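Local coordinates for protein leucyl-trna synthetase (Plasmodium falciparum, PDB 5FOC) that serves as the editing domain of a cytosolic class I leucyl-tRNA synthetase and probably deacylates mischarged tRNA, at residues A[267-271]-A[317-321]; A[260-264]-A[328-332]; A[234-239]-A[289-295]; A[222-226]-A[282-286]. The protein carries 2 engineered substitutions. One frame throughout, in Å; residues are numbered along the deposited sequence.

Interaction 1. Residues A[267-271]-A[317-321]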
loop_
_atom_site.group_PDB
_atom_site.type_symbol
_atom_site.label_atom_id
_atom_site.label_comp_id
_atom_site.label_asym_id
_atom_site.label_seq_id
_atom_site.Cartn_x
_atom_site.Cartn_y
_atom_site.Cartn_z
ATOM N N ALA A 267 10.140 -2.593 -13.554
ATOM C CA ALA A 267 9.465 -2.702 -14.840
ATOM C C ALA A 267 8.291 -1.744 -14.959
ATOM O O ALA A 267 8.117 -1.092 -15.994
ATOM C CB ALA A 267 8.973 -4.121 -15.062
ATOM N N CYS A 268 7.496 -1.673 -13.910
ATOM C CA CYS A 268 6.267 -0.879 -13.920
ATOM C C CYS A 268 6.619 0.630 -13.944
ATOM O O CYS A 268 6.040 1.415 -14.727
ATOM C CB CYS A 268 5.403 -1.208 -12.722
ATOM S SG CYS A 268 3.867 -0.307 -12.630
ATOM N N LEU A 269 7.564 0.993 -13.088
ATOM C CA LEU A 269 8.026 2.379 -13.053
ATOM C C LEU A 269 8.632 2.785 -14.404
ATOM O O LEU A 269 8.332 3.885 -14.915
ATOM C CB LEU A 269 8.976 2.608 -11.865
ATOM C CG LEU A 269 9.540 4.040 -11.719
ATOM C CD1 LEU A 269 8.433 5.114 -11.663
ATOM C CD2 LEU A 269 10.459 4.083 -10.490
ATOM N N GLU A 270 9.430 1.920 -15.008
ATOM C CA GLU A 270 10.003 2.151 -16.330
ATOM C C GLU A 270 8.933 2.328 -17.423
ATOM O O GLU A 270 9.083 3.181 -18.266
ATOM C CB GLU A 270 11.002 1.041 -16.674
ATOM C CG GLU A 270 11.619 1.094 -18.063
ATOM C CD GLU A 270 12.687 2.156 -18.264
ATOM O OE1 GLU A 270 12.943 2.985 -17.360
ATOM O OE2 GLU A 270 13.278 2.154 -19.372
ATOM N N ASP A 271 7.844 1.543 -17.387
ATOM C CA ASP A 271 6.749 1.674 -18.368
ATOM C C ASP A 271 6.039 3.008 -18.176
ATOM O O ASP A 271 5.704 3.704 -19.138
ATOM C CB ASP A 271 5.743 0.511 -18.250
ATOM C CG ASP A 271 6.185 -0.737 -18.987
ATOM O OD1 ASP A 271 7.155 -0.733 -19.744
ATOM O OD2 ASP A 271 5.579 -1.801 -18.748
ATOM N N VAL A 317 13.226 -8.273 -20.023
ATOM C CA VAL A 317 11.831 -8.004 -19.683
ATOM C C VAL A 317 11.290 -6.897 -20.561
ATOM O O VAL A 317 11.885 -5.812 -20.644
ATOM C CB VAL A 317 11.663 -7.574 -18.218
ATOM C CG1 VAL A 317 10.237 -7.069 -17.986
ATOM C CG2 VAL A 317 12.077 -8.706 -17.271
ATOM N N SER A 318 10.145 -7.147 -21.184
ATOM C CA SER A 318 9.602 -6.241 -22.197
ATOM C C SER A 318 8.659 -5.186 -21.671
ATOM O O SER A 318 8.526 -4.153 -22.300
ATOM C CB SER A 318 8.934 -7.042 -23.306
ATOM O OG SER A 318 9.939 -7.828 -23.909
ATOM N N SER A 319 8.017 -5.468 -20.538
ATOM C CA SER A 319 7.040 -4.610 -19.906
ATOM C C SER A 319 6.718 -5.196 -18.523
ATOM O O SER A 319 7.131 -6.332 -18.186
ATOM C CB SER A 319 5.746 -4.528 -20.712
ATOM O OG SER A 319 5.001 -5.747 -20.540
ATOM N N TYR A 320 5.948 -4.446 -17.730
ATOM C CA TYR A 320 5.585 -4.914 -16.393
ATOM C C TYR A 320 4.514 -5.988 -16.469
ATOM O O TYR A 320 4.197 -6.593 -15.464
ATOM C CB TYR A 320 5.212 -3.776 -15.434
ATOM C CG TYR A 320 3.793 -3.251 -15.491
ATOM C CD1 TYR A 320 3.435 -2.158 -16.302
ATOM C CD2 TYR A 320 2.832 -3.746 -14.628
ATOM C CE1 TYR A 320 2.132 -1.684 -16.325
ATOM C CE2 TYR A 320 1.545 -3.288 -14.634
ATOM C CZ TYR A 320 1.194 -2.228 -15.469
ATOM O OH TYR A 320 -0.115 -1.788 -15.440
ATOM N N LYS A 321 3.949 -6.181 -17.654
ATOM C CA LYS A 321 2.991 -7.261 -17.907
ATOM C C LYS A 321 3.570 -8.450 -18.672
ATOM O O LYS A 321 2.823 -9.371 -19.038
ATOM C CB LYS A 321 1.795 -6.681 -18.666
ATOM C CG LYS A 321 1.039 -5.630 -17.855
ATOM C CD LYS A 321 0.157 -4.728 -18.710
ATOM C CE LYS A 321 0.990 -3.668 -19.396
ATOM N NZ LYS A 321 0.110 -2.741 -20.142
HETATM O O HOH W 1 7.296 -1.792 -22.062
#

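Interaction 2. Residues A[260-264]-A[328-332]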
loop_
_atom_site.group_PDB
_atom_site.type_symbol
_atom_site.label_atom_id
_atom_site.label_comp_id
_atom_site.label_asym_id
_atom_site.label_seq_id
_atom_site.Cartn_x
_atom_site.Cartn_y
_atom_site.Cartn_z
ATOM N N SER A 260 14.566 -0.246 -7.049
ATOM C CA SER A 260 15.946 -0.705 -7.025
ATOM C C SER A 260 16.059 -2.199 -6.835
ATOM O O SER A 260 16.964 -2.765 -7.378
ATOM C CB SER A 260 16.738 -0.027 -5.900
ATOM O OG SER A 260 16.090 -0.130 -4.661
ATOM N N ASP A 261 15.171 -2.747 -6.016
ATOM C CA ASP A 261 15.347 -4.118 -5.492
ATOM C C ASP A 261 14.338 -5.119 -5.974
ATOM O O ASP A 261 14.439 -6.346 -5.588
ATOM C CB ASP A 261 15.283 -4.048 -3.999
ATOM C CG ASP A 261 16.446 -3.241 -3.399
ATOM O OD1 ASP A 261 17.548 -3.211 -3.997
ATOM O OD2 ASP A 261 16.256 -2.721 -2.282
ATOM N N SER A 262 13.422 -4.703 -6.827
ATOM C CA SER A 262 12.375 -5.566 -7.362
ATOM C C SER A 262 12.245 -5.345 -8.851
ATOM O O SER A 262 12.074 -4.211 -9.300
ATOM C CB SER A 262 11.046 -5.312 -6.688
ATOM O OG SER A 262 9.962 -5.734 -7.493
ATOM N N THR A 263 12.349 -6.416 -9.636
ATOM C CA THR A 263 12.269 -6.312 -11.084
ATOM C C THR A 263 10.869 -5.934 -11.557
ATOM O O THR A 263 10.747 -5.187 -12.531
ATOM C CB THR A 263 12.768 -7.584 -11.775
ATOM O OG1 THR A 263 14.134 -7.776 -11.417
ATOM C CG2 THR A 263 12.667 -7.471 -13.266
ATOM N N ASP A 264 9.823 -6.398 -10.886
ATOM C CA ASP A 264 8.481 -6.042 -11.312
ATOM C C ASP A 264 8.243 -4.550 -11.045
ATOM O O ASP A 264 7.711 -3.847 -11.923
ATOM C CB ASP A 264 7.350 -6.889 -10.713
ATOM C CG ASP A 264 7.417 -7.043 -9.244
ATOM O OD1 ASP A 264 8.508 -6.962 -8.630
ATOM O OD2 ASP A 264 6.340 -7.299 -8.678
ATOM N N ILE A 328 10.811 -14.546 -12.907
ATOM C CA ILE A 328 11.959 -13.684 -12.578
ATOM C C ILE A 328 11.840 -13.152 -11.134
ATOM O O ILE A 328 12.838 -13.068 -10.394
ATOM C CB ILE A 328 12.086 -12.512 -13.591
ATOM C CG1 ILE A 328 12.472 -13.040 -14.985
ATOM C CG2 ILE A 328 13.091 -11.460 -13.119
ATOM C CD1 ILE A 328 12.338 -12.007 -16.091
ATOM N N LYS A 329 10.626 -12.751 -10.767
ATOM C CA LYS A 329 10.294 -12.266 -9.416
ATOM C C LYS A 329 10.540 -13.357 -8.351
ATOM O O LYS A 329 11.122 -13.085 -7.290
ATOM C CB LYS A 329 8.828 -11.807 -9.392
ATOM C CG LYS A 329 8.319 -11.268 -8.060
ATOM C CD LYS A 329 6.872 -10.783 -8.185
ATOM C CE LYS A 329 6.318 -10.374 -6.831
ATOM N NZ LYS A 329 4.859 -10.095 -6.886
ATOM N N GLU A 330 10.102 -14.573 -8.637
ATOM C CA GLU A 330 10.292 -15.679 -7.715
ATOM C C GLU A 330 11.781 -16.059 -7.533
ATOM O O GLU A 330 12.244 -16.211 -6.395
ATOM C CB GLU A 330 9.410 -16.887 -8.141
ATOM C CG GLU A 330 7.913 -16.615 -7.910
ATOM C CD GLU A 330 6.946 -17.514 -8.685
ATOM O OE1 GLU A 330 7.376 -18.310 -9.552
ATOM O OE2 GLU A 330 5.721 -17.418 -8.432
ATOM N N VAL A 331 12.519 -16.156 -8.642
ATOM C CA VAL A 331 13.961 -16.434 -8.645
ATOM C C VAL A 331 14.779 -15.360 -7.917
ATOM O O VAL A 331 15.675 -15.679 -7.124
ATOM C CB VAL A 331 14.483 -16.609 -10.096
ATOM C CG1 VAL A 331 16.006 -16.679 -10.168
ATOM C CG2 VAL A 331 13.894 -17.872 -10.717
ATOM N N LEU A 332 14.479 -14.090 -8.203
ATOM C CA LEU A 332 15.187 -12.984 -7.539
ATOM C C LEU A 332 14.873 -12.932 -6.041
ATOM O O LEU A 332 15.761 -12.711 -5.227
ATOM C CB LEU A 332 14.861 -11.634 -8.202
ATOM C CG LEU A 332 15.493 -10.411 -7.559
ATOM C CD1 LEU A 332 17.000 -10.454 -7.714
ATOM C CD2 LEU A 332 14.906 -9.134 -8.189
#

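Interaction 3. Residues A[234-239]-A[289-295]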
loop_
_atom_site.group_PDB
_atom_site.type_symbol
_atom_site.label_atom_id
_atom_site.label_comp_id
_atom_site.label_asym_id
_atom_site.label_seq_id
_atom_site.Cartn_x
_atom_site.Cartn_y
_atom_site.Cartn_z
ATOM N N LYS A 234 13.261 6.346 3.151
ATOM C CA LYS A 234 14.271 7.380 3.068
ATOM C C LYS A 234 13.623 8.708 2.661
ATOM O O LYS A 234 13.927 9.802 3.269
ATOM C CB LYS A 234 15.339 7.021 2.033
ATOM C CG LYS A 234 16.494 8.030 2.051
ATOM C CD LYS A 234 17.637 7.690 1.150
ATOM C CE LYS A 234 17.357 8.098 -0.259
ATOM N NZ LYS A 234 18.619 8.182 -1.023
ATOM N N ILE A 235 12.832 8.659 1.588
ATOM C CA ILE A 235 12.050 9.826 1.093
ATOM C C ILE A 235 10.598 9.734 1.500
ATOM O O ILE A 235 10.061 8.616 1.782
ATOM C CB ILE A 235 12.169 10.015 -0.437
ATOM C CG1 ILE A 235 11.550 8.856 -1.238
ATOM C CG2 ILE A 235 13.611 10.220 -0.814
ATOM C CD1 ILE A 235 11.708 8.947 -2.732
ATOM N N LYS A 236 9.915 10.859 1.521
ATOM C CA LYS A 236 8.536 10.935 2.019
ATOM C C LYS A 236 7.500 11.407 0.959
ATOM O O LYS A 236 6.361 11.723 1.306
ATOM C CB LYS A 236 8.465 11.817 3.299
ATOM C CG LYS A 236 9.438 11.463 4.415
ATOM C CD LYS A 236 9.274 9.997 4.936
ATOM C CE LYS A 236 10.283 9.697 6.063
ATOM N NZ LYS A 236 10.181 8.309 6.536
ATOM N N ASN A 237 7.883 11.425 -0.309
ATOM C CA ASN A 237 6.968 11.784 -1.385
ATOM C C ASN A 237 6.619 10.611 -2.283
ATOM O O ASN A 237 6.865 10.604 -3.485
ATOM C CB ASN A 237 7.516 12.978 -2.209
ATOM C CG ASN A 237 8.792 12.662 -2.937
ATOM O OD1 ASN A 237 9.657 12.002 -2.383
ATOM N ND2 ASN A 237 8.971 13.203 -4.156
ATOM N N LEU A 238 6.004 9.607 -1.658
ATOM C CA LEU A 238 5.758 8.362 -2.348
ATOM C C LEU A 238 4.417 8.407 -3.042
ATOM O O LEU A 238 3.357 8.081 -2.457
ATOM C CB LEU A 238 5.786 7.235 -1.313
ATOM C CG LEU A 238 6.916 7.243 -0.316
ATOM C CD1 LEU A 238 6.826 6.001 0.626
ATOM C CD2 LEU A 238 8.240 7.241 -1.008
ATOM N N TYR A 239 4.427 8.842 -4.284
ATOM C CA TYR A 239 3.186 9.050 -4.987
ATOM C C TYR A 239 2.565 7.690 -5.251
ATOM O O TYR A 239 3.309 6.708 -5.511
ATOM C CB TYR A 239 3.412 9.833 -6.272
ATOM C CG TYR A 239 4.036 11.187 -5.967
ATOM C CD1 TYR A 239 3.351 12.134 -5.245
ATOM C CD2 TYR A 239 5.339 11.441 -6.332
ATOM C CE1 TYR A 239 3.975 13.357 -4.948
ATOM C CE2 TYR A 239 5.945 12.682 -6.062
ATOM C CZ TYR A 239 5.250 13.581 -5.330
ATOM O OH TYR A 239 5.870 14.811 -5.066
ATOM N N GLN A 289 6.589 14.248 -10.959
ATOM C CA GLN A 289 6.366 13.257 -9.905
ATOM C C GLN A 289 7.025 11.930 -10.199
ATOM O O GLN A 289 7.071 11.128 -9.286
ATOM C CB GLN A 289 4.872 13.006 -9.695
ATOM C CG GLN A 289 4.086 14.232 -9.268
ATOM C CD GLN A 289 2.623 13.936 -9.072
ATOM O OE1 GLN A 289 1.878 13.853 -10.032
ATOM N NE2 GLN A 289 2.201 13.788 -7.829
ATOM N N LEU A 290 7.549 11.716 -11.408
ATOM C CA LEU A 290 8.005 10.384 -11.818
ATOM C C LEU A 290 9.501 10.200 -11.661
ATOM O O LEU A 290 10.044 9.270 -12.199
ATOM C CB LEU A 290 7.614 10.109 -13.255
ATOM C CG LEU A 290 6.166 10.328 -13.594
ATOM C CD1 LEU A 290 5.956 10.036 -15.051
ATOM C CD2 LEU A 290 5.270 9.432 -12.780
ATOM N N LYS A 291 10.173 11.089 -10.921
ATOM C CA LYS A 291 11.638 11.053 -10.861
ATOM C C LYS A 291 12.203 10.572 -9.522
ATOM O O LYS A 291 13.393 10.794 -9.269
ATOM C CB LYS A 291 12.217 12.416 -11.229
ATOM C CG LYS A 291 11.841 12.876 -12.635
ATOM C CD LYS A 291 12.366 14.295 -12.928
ATOM C CE LYS A 291 11.600 14.976 -14.051
ATOM N NZ LYS A 291 11.429 14.133 -15.268
ATOM N N ASN A 292 11.411 9.867 -8.697
ATOM C CA ASN A 292 11.885 9.547 -7.350
ATOM C C ASN A 292 12.882 8.403 -7.480
ATOM O O ASN A 292 12.603 7.391 -8.176
ATOM C CB ASN A 292 10.765 9.069 -6.413
ATOM C CG ASN A 292 9.800 10.138 -6.026
ATOM O OD1 ASN A 292 10.079 11.376 -6.250
ATOM N ND2 ASN A 292 8.696 9.762 -5.415
ATOM N N ASN A 293 14.004 8.537 -6.787
ATOM C CA ASN A 293 15.041 7.494 -6.677
ATOM C C ASN A 293 14.686 6.520 -5.586
ATOM O O ASN A 293 14.197 6.936 -4.528
ATOM C CB ASN A 293 16.396 8.125 -6.291
ATOM C CG ASN A 293 17.554 7.135 -6.356
ATOM O OD1 ASN A 293 18.070 6.840 -7.427
ATOM N ND2 ASN A 293 17.939 6.597 -5.214
ATOM N N SER A 294 14.968 5.228 -5.833
ATOM C CA SER A 294 14.848 4.155 -4.842
ATOM C C SER A 294 16.231 3.732 -4.372
ATOM O O SER A 294 17.014 3.280 -5.178
ATOM C CB SER A 294 14.189 3.016 -5.542
ATOM O OG SER A 294 14.186 1.851 -4.672
ATOM N N GLU A 295 16.545 3.938 -3.094
ATOM C CA GLU A 295 17.842 3.616 -2.566
ATOM C C GLU A 295 17.883 2.071 -2.443
ATOM O O GLU A 295 17.064 1.531 -1.763
ATOM C CB GLU A 295 18.046 4.223 -1.195
ATOM C CG GLU A 295 19.440 4.041 -0.635
ATOM C CD GLU A 295 20.468 4.930 -1.290
ATOM O OE1 GLU A 295 20.173 6.144 -1.525
ATOM O OE2 GLU A 295 21.567 4.396 -1.578
#

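Interaction 4. Residues A[222-226]-A[282-286]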
loop_
_atom_site.group_PDB
_atom_site.type_symbol
_atom_site.label_atom_id
_atom_site.label_comp_id
_atom_site.label_asym_id
_atom_site.label_seq_id
_atom_site.Cartn_x
_atom_site.Cartn_y
_atom_site.Cartn_z
ATOM N N HIS A 222 -8.718 6.720 -8.629
ATOM C CA HIS A 222 -8.967 7.991 -7.958
ATOM C C HIS A 222 -7.920 8.388 -6.955
ATOM O O HIS A 222 -7.794 9.592 -6.585
ATOM C CB HIS A 222 -10.324 8.004 -7.321
ATOM C CG HIS A 222 -11.417 7.865 -8.308
ATOM N ND1 HIS A 222 -11.582 8.739 -9.355
ATOM C CD2 HIS A 222 -12.369 6.912 -8.459
ATOM C CE1 HIS A 222 -12.623 8.377 -10.071
ATOM N NE2 HIS A 222 -13.095 7.249 -9.569
ATOM N N PHE A 223 -7.114 7.441 -6.531
ATOM C CA PHE A 223 -6.013 7.690 -5.610
ATOM C C PHE A 223 -4.667 7.926 -6.274
ATOM O O PHE A 223 -3.698 8.302 -5.585
ATOM C CB PHE A 223 -5.864 6.546 -4.638
ATOM C CG PHE A 223 -7.075 6.278 -3.787
ATOM C CD1 PHE A 223 -7.631 7.259 -2.963
ATOM C CD2 PHE A 223 -7.632 5.003 -3.735
ATOM C CE1 PHE A 223 -8.713 6.961 -2.146
ATOM C CE2 PHE A 223 -8.720 4.719 -2.935
ATOM C CZ PHE A 223 -9.254 5.672 -2.132
ATOM N N VAL A 224 -4.602 7.673 -7.588
ATOM C CA VAL A 224 -3.359 7.822 -8.323
ATOM C C VAL A 224 -2.918 9.276 -8.247
ATOM O O VAL A 224 -3.687 10.188 -8.486
ATOM C CB VAL A 224 -3.463 7.293 -9.769
ATOM C CG1 VAL A 224 -2.224 7.600 -10.587
ATOM C CG2 VAL A 224 -3.630 5.766 -9.696
ATOM N N GLY A 225 -1.674 9.454 -7.833
ATOM C CA GLY A 225 -1.074 10.819 -7.681
ATOM C C GLY A 225 -1.051 11.349 -6.247
ATOM O O GLY A 225 -0.322 12.298 -5.934
ATOM N N LEU A 226 -1.865 10.786 -5.342
ATOM C CA LEU A 226 -1.779 11.117 -3.939
ATOM C C LEU A 226 -0.385 10.877 -3.413
ATOM O O LEU A 226 0.282 9.886 -3.759
ATOM C CB LEU A 226 -2.722 10.300 -3.062
ATOM C CG LEU A 226 -4.183 10.633 -2.921
ATOM C CD1 LEU A 226 -4.831 9.693 -1.903
ATOM C CD2 LEU A 226 -4.324 12.048 -2.414
ATOM N N LYS A 282 -3.975 10.411 -18.589
ATOM C CA LYS A 282 -5.040 9.566 -18.031
ATOM C C LYS A 282 -5.318 9.806 -16.548
ATOM O O LYS A 282 -6.473 9.759 -16.126
ATOM C CB LYS A 282 -4.709 8.071 -18.252
ATOM C CG LYS A 282 -5.792 7.103 -17.783
ATOM C CD LYS A 282 -5.584 5.720 -18.377
ATOM C CE LYS A 282 -6.508 4.671 -17.770
ATOM N NZ LYS A 282 -7.938 4.885 -18.127
ATOM N N TYR A 283 -4.256 10.014 -15.762
ATOM C CA TYR A 283 -4.356 10.134 -14.300
ATOM C C TYR A 283 -3.925 11.492 -13.798
ATOM O O TYR A 283 -3.354 12.316 -14.545
ATOM C CB TYR A 283 -3.475 9.090 -13.628
ATOM C CG TYR A 283 -3.812 7.643 -13.986
ATOM C CD1 TYR A 283 -4.894 6.995 -13.388
ATOM C CD2 TYR A 283 -3.052 6.937 -14.915
ATOM C CE1 TYR A 283 -5.215 5.669 -13.709
ATOM C CE2 TYR A 283 -3.358 5.586 -15.244
ATOM C CZ TYR A 283 -4.430 4.974 -14.634
ATOM O OH TYR A 283 -4.744 3.684 -14.940
ATOM N N ASN A 284 -4.161 11.736 -12.520
ATOM C CA ASN A 284 -3.727 13.006 -11.921
ATOM C C ASN A 284 -2.247 12.881 -11.559
ATOM O O ASN A 284 -1.885 12.849 -10.355
ATOM C CB ASN A 284 -4.591 13.351 -10.704
ATOM C CG ASN A 284 -6.059 13.583 -11.057
ATOM O OD1 ASN A 284 -6.956 13.100 -10.354
ATOM N ND2 ASN A 284 -6.318 14.313 -12.140
ATOM N N LEU A 285 -1.411 12.803 -12.618
ATOM C CA LEU A 285 0.058 12.640 -12.543
ATOM C C LEU A 285 0.758 13.686 -13.399
ATOM O O LEU A 285 0.304 14.000 -14.485
ATOM C CB LEU A 285 0.528 11.241 -13.024
ATOM C CG LEU A 285 0.289 10.061 -12.111
ATOM C CD1 LEU A 285 0.668 8.787 -12.867
ATOM C CD2 LEU A 285 1.102 10.205 -10.838
ATOM N N LYS A 286 1.887 14.185 -12.902
ATOM C CA LYS A 286 2.740 15.102 -13.651
ATOM C C LYS A 286 4.121 14.521 -13.779
ATOM O O LYS A 286 4.577 13.832 -12.859
ATOM C CB LYS A 286 2.793 16.485 -12.991
ATOM C CG LYS A 286 1.426 17.154 -12.850
ATOM C CD LYS A 286 1.266 17.920 -11.539
ATOM C CE LYS A 286 1.140 16.994 -10.329
ATOM N NZ LYS A 286 0.920 17.761 -9.068
HETATM O O HOH W 2 -5.818 10.021 -10.666
#

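Interaction 1. Residues A[267-271]-A[317-321]
Two torsions set Y320 against C268. CG of Y320 lies between its backbone N and carbonyl carbon (chi1 83°), which lays the ring alongside helix 263-274, while SG of C268 is anti to its own N (chi1 -180°) and extends over that ring. The sulfur sits almost on the ring normal, with SG of C268 4.0 Å from the centroid of Y320, a Cys sulfur-aromatic contact made through the face. The opposite face is covered by CG of the next residue, K321, so the ring is held from both sides. Its hydroxyl bonds to T244 beyond the contact. Nearer the backbone, CB of Y320 packs 3.4 Å from CA of C268 and 3.8 Å from CB of A267.

D271 reads the loop backbone. Its OD2 takes the N-H of Y320 at 2.9 Å between N and OD2, a nearly straight bond (162° at the hydrogen) that arrives on the syn side but tilted out of the carboxylate plane. The other oxygen works through water 1, which donates to OD1 of D271 at 2.6 Å and to O of S318 at 2.7 Å. Within the loop, OG of S319 accepts from N of K321 in an ST turn.

One buried carboxylate thus answers both a loop N-H and, by way of water, a loop carbonyl. This pairing, with the sulfur-aromatic face contact, ties a segment lacking regular structure to the helix.

Interaction 2. Residues A[260-264]-A[328-332]
Van der Waals packing makes up the middle of this contact, where T263, in the first turn of helix 263-274, meets I328 and L332, one turn apart on helix 325-339. The apolar pair is CG2 of T263 and CG2 of I328, 4.0 Å apart, the two side chains crossing at about a right angle. L332 reaches further: with CG anti to its backbone N (chi1 178°), the leucine stretches away from its helix, and its CD2 stops 3.6 Å from OG1 of T263 and 3.8 Å from the carbonyl O of D261. The same methyl thus touches both the threonine and the turn before the helix.

The charged part lies at the exposed margin. K329 is fully extended and runs past D264, so that the carboxylate meets the aliphatic end of the lysine as much as its ammonium group: OD2 of D264 is 3.6 Å from both CD and NZ of K329. The salt bridge is accordingly a long one, and its hold is probably modest.

No hydrogen bond passes directly between the segments; OG1 of T263 and the polar atoms of D261 bond elsewhere. OG1 of T263 bonds to O of G308, the carbonyl of D261 to Q336, and the carboxylate of D261 to S296 and C297, just ahead of strand 298-299. Y311 of helix 307-314 touches both T263 and L332, so helices 307-314 and 325-339 both pack on the start of helix 263-274.

Interaction 3. Residues A[234-239]-A[289-295]
Y239 and Q289 form the tightly packed end of this contact. The glutamine passes over one ring face at about a right angle to the tyrosine side chain: NE2 of Q289 lies 3.3 Å from CD1 of Y239, toward the rim, and CG of Q289 makes a CH-pi contact 4.1 Å from the centroid of the Y239 ring. The amide is steeply turned against the ring, its plane 67° away, and OE1 bonds to N of K286. On the opposite face lies the carbonyl O of N237, which also receives ND2 of N292 at 2.8 Å from above the carbonyl plane. With CG beside its backbone N (chi1 -70°), N292 turns its amide toward N237. In return, ND2 of N237 gives OD1 of N292 a weak bond at 3.0 Å, the two amides coming from opposite directions with planes 53° apart.

Toward solvent the contact thins. CD1 of I235 still touches CB of N292 at 3.8 Å, but beyond it a single ion pair does the joining: NZ of K234 meets OE1 of E295 at 2.6 Å on the anti lone pair, brought there by bends in both chains.

ND2 of N292 has two carbonyl acceptors, O of N237 and O of N137, while OD1 receives the weak bond. Amides thus link N237, just before strand 238-242, to the loop, with a hydrogen-bonded salt bridge at the rim.

Interaction 4. Residues A[222-226]-A[282-286]
Between N284 and V224 the backbones are joined through water 2, which accepts from N of N284 at 3.0 Å and lies 3.1 Å from the carbonyl O of V224, toward which it can donate. No direct N-H or O-H hydrogen bond spans the segments; water 2 bridges them.

Beside it the chains come close enough for a weaker polar contact. CA of G225 approaches O of N284 at 3.5 Å, the hydrogen pointing at the oxygen with an angle of 151°, as in a CA-H...O contact. G225 is the third residue of a type II beta turn running from F223 to L226, and its positive phi (100°) is the one that turn calls for at this place. N284 is the centre of an inverse gamma turn, which carries a weak bond from N of L285 to O of Y283.

The apolar half rests on V224. Its CG1, anti to the backbone N (chi1 173°), rests against both Y283 and L285, the residues before and after N284: CB of Y283 is 3.6 Å away from it and CG of L285 3.8 Å. The methyl approaches the tyrosine ring obliquely. CD2 of L285 then closes over CA of G225 at 3.9 Å. P242 of strand 238-242 touches both V224 and Y283, continuing the apolar cluster beyond the two loops.

The type II turn and the inverse gamma turn thus meet at G225 and N284, with V224 packed beside them and the backbones bridged by water. G225 has backbone angles that by themselves call for glycine, and the absence of a CB is also what lets O of N284 come so close.

Interactions 1 and 2 share helix 263-274 and lie about 12 Å apart between centres, touching where V317 packs on I328. Interaction 3 touches interaction 2 through S260 and S294, probably hydrogen-bonded. Interaction 4 lies about 15 Å from interaction 3 between centres, touching where Q289 meets G225, and about 25 Å from interaction 2 between centres. Along the chain interaction 4 opens first; it and interaction 3 alternate with each other and with interactions 1 and 2, and only interaction 1 falls within the span of interaction 2. Strand 238-242 of the large mixed sheet serves interaction 3 and backs interaction 4, and the long loop after helix 276-282 joins sheet and helices in the editing domain.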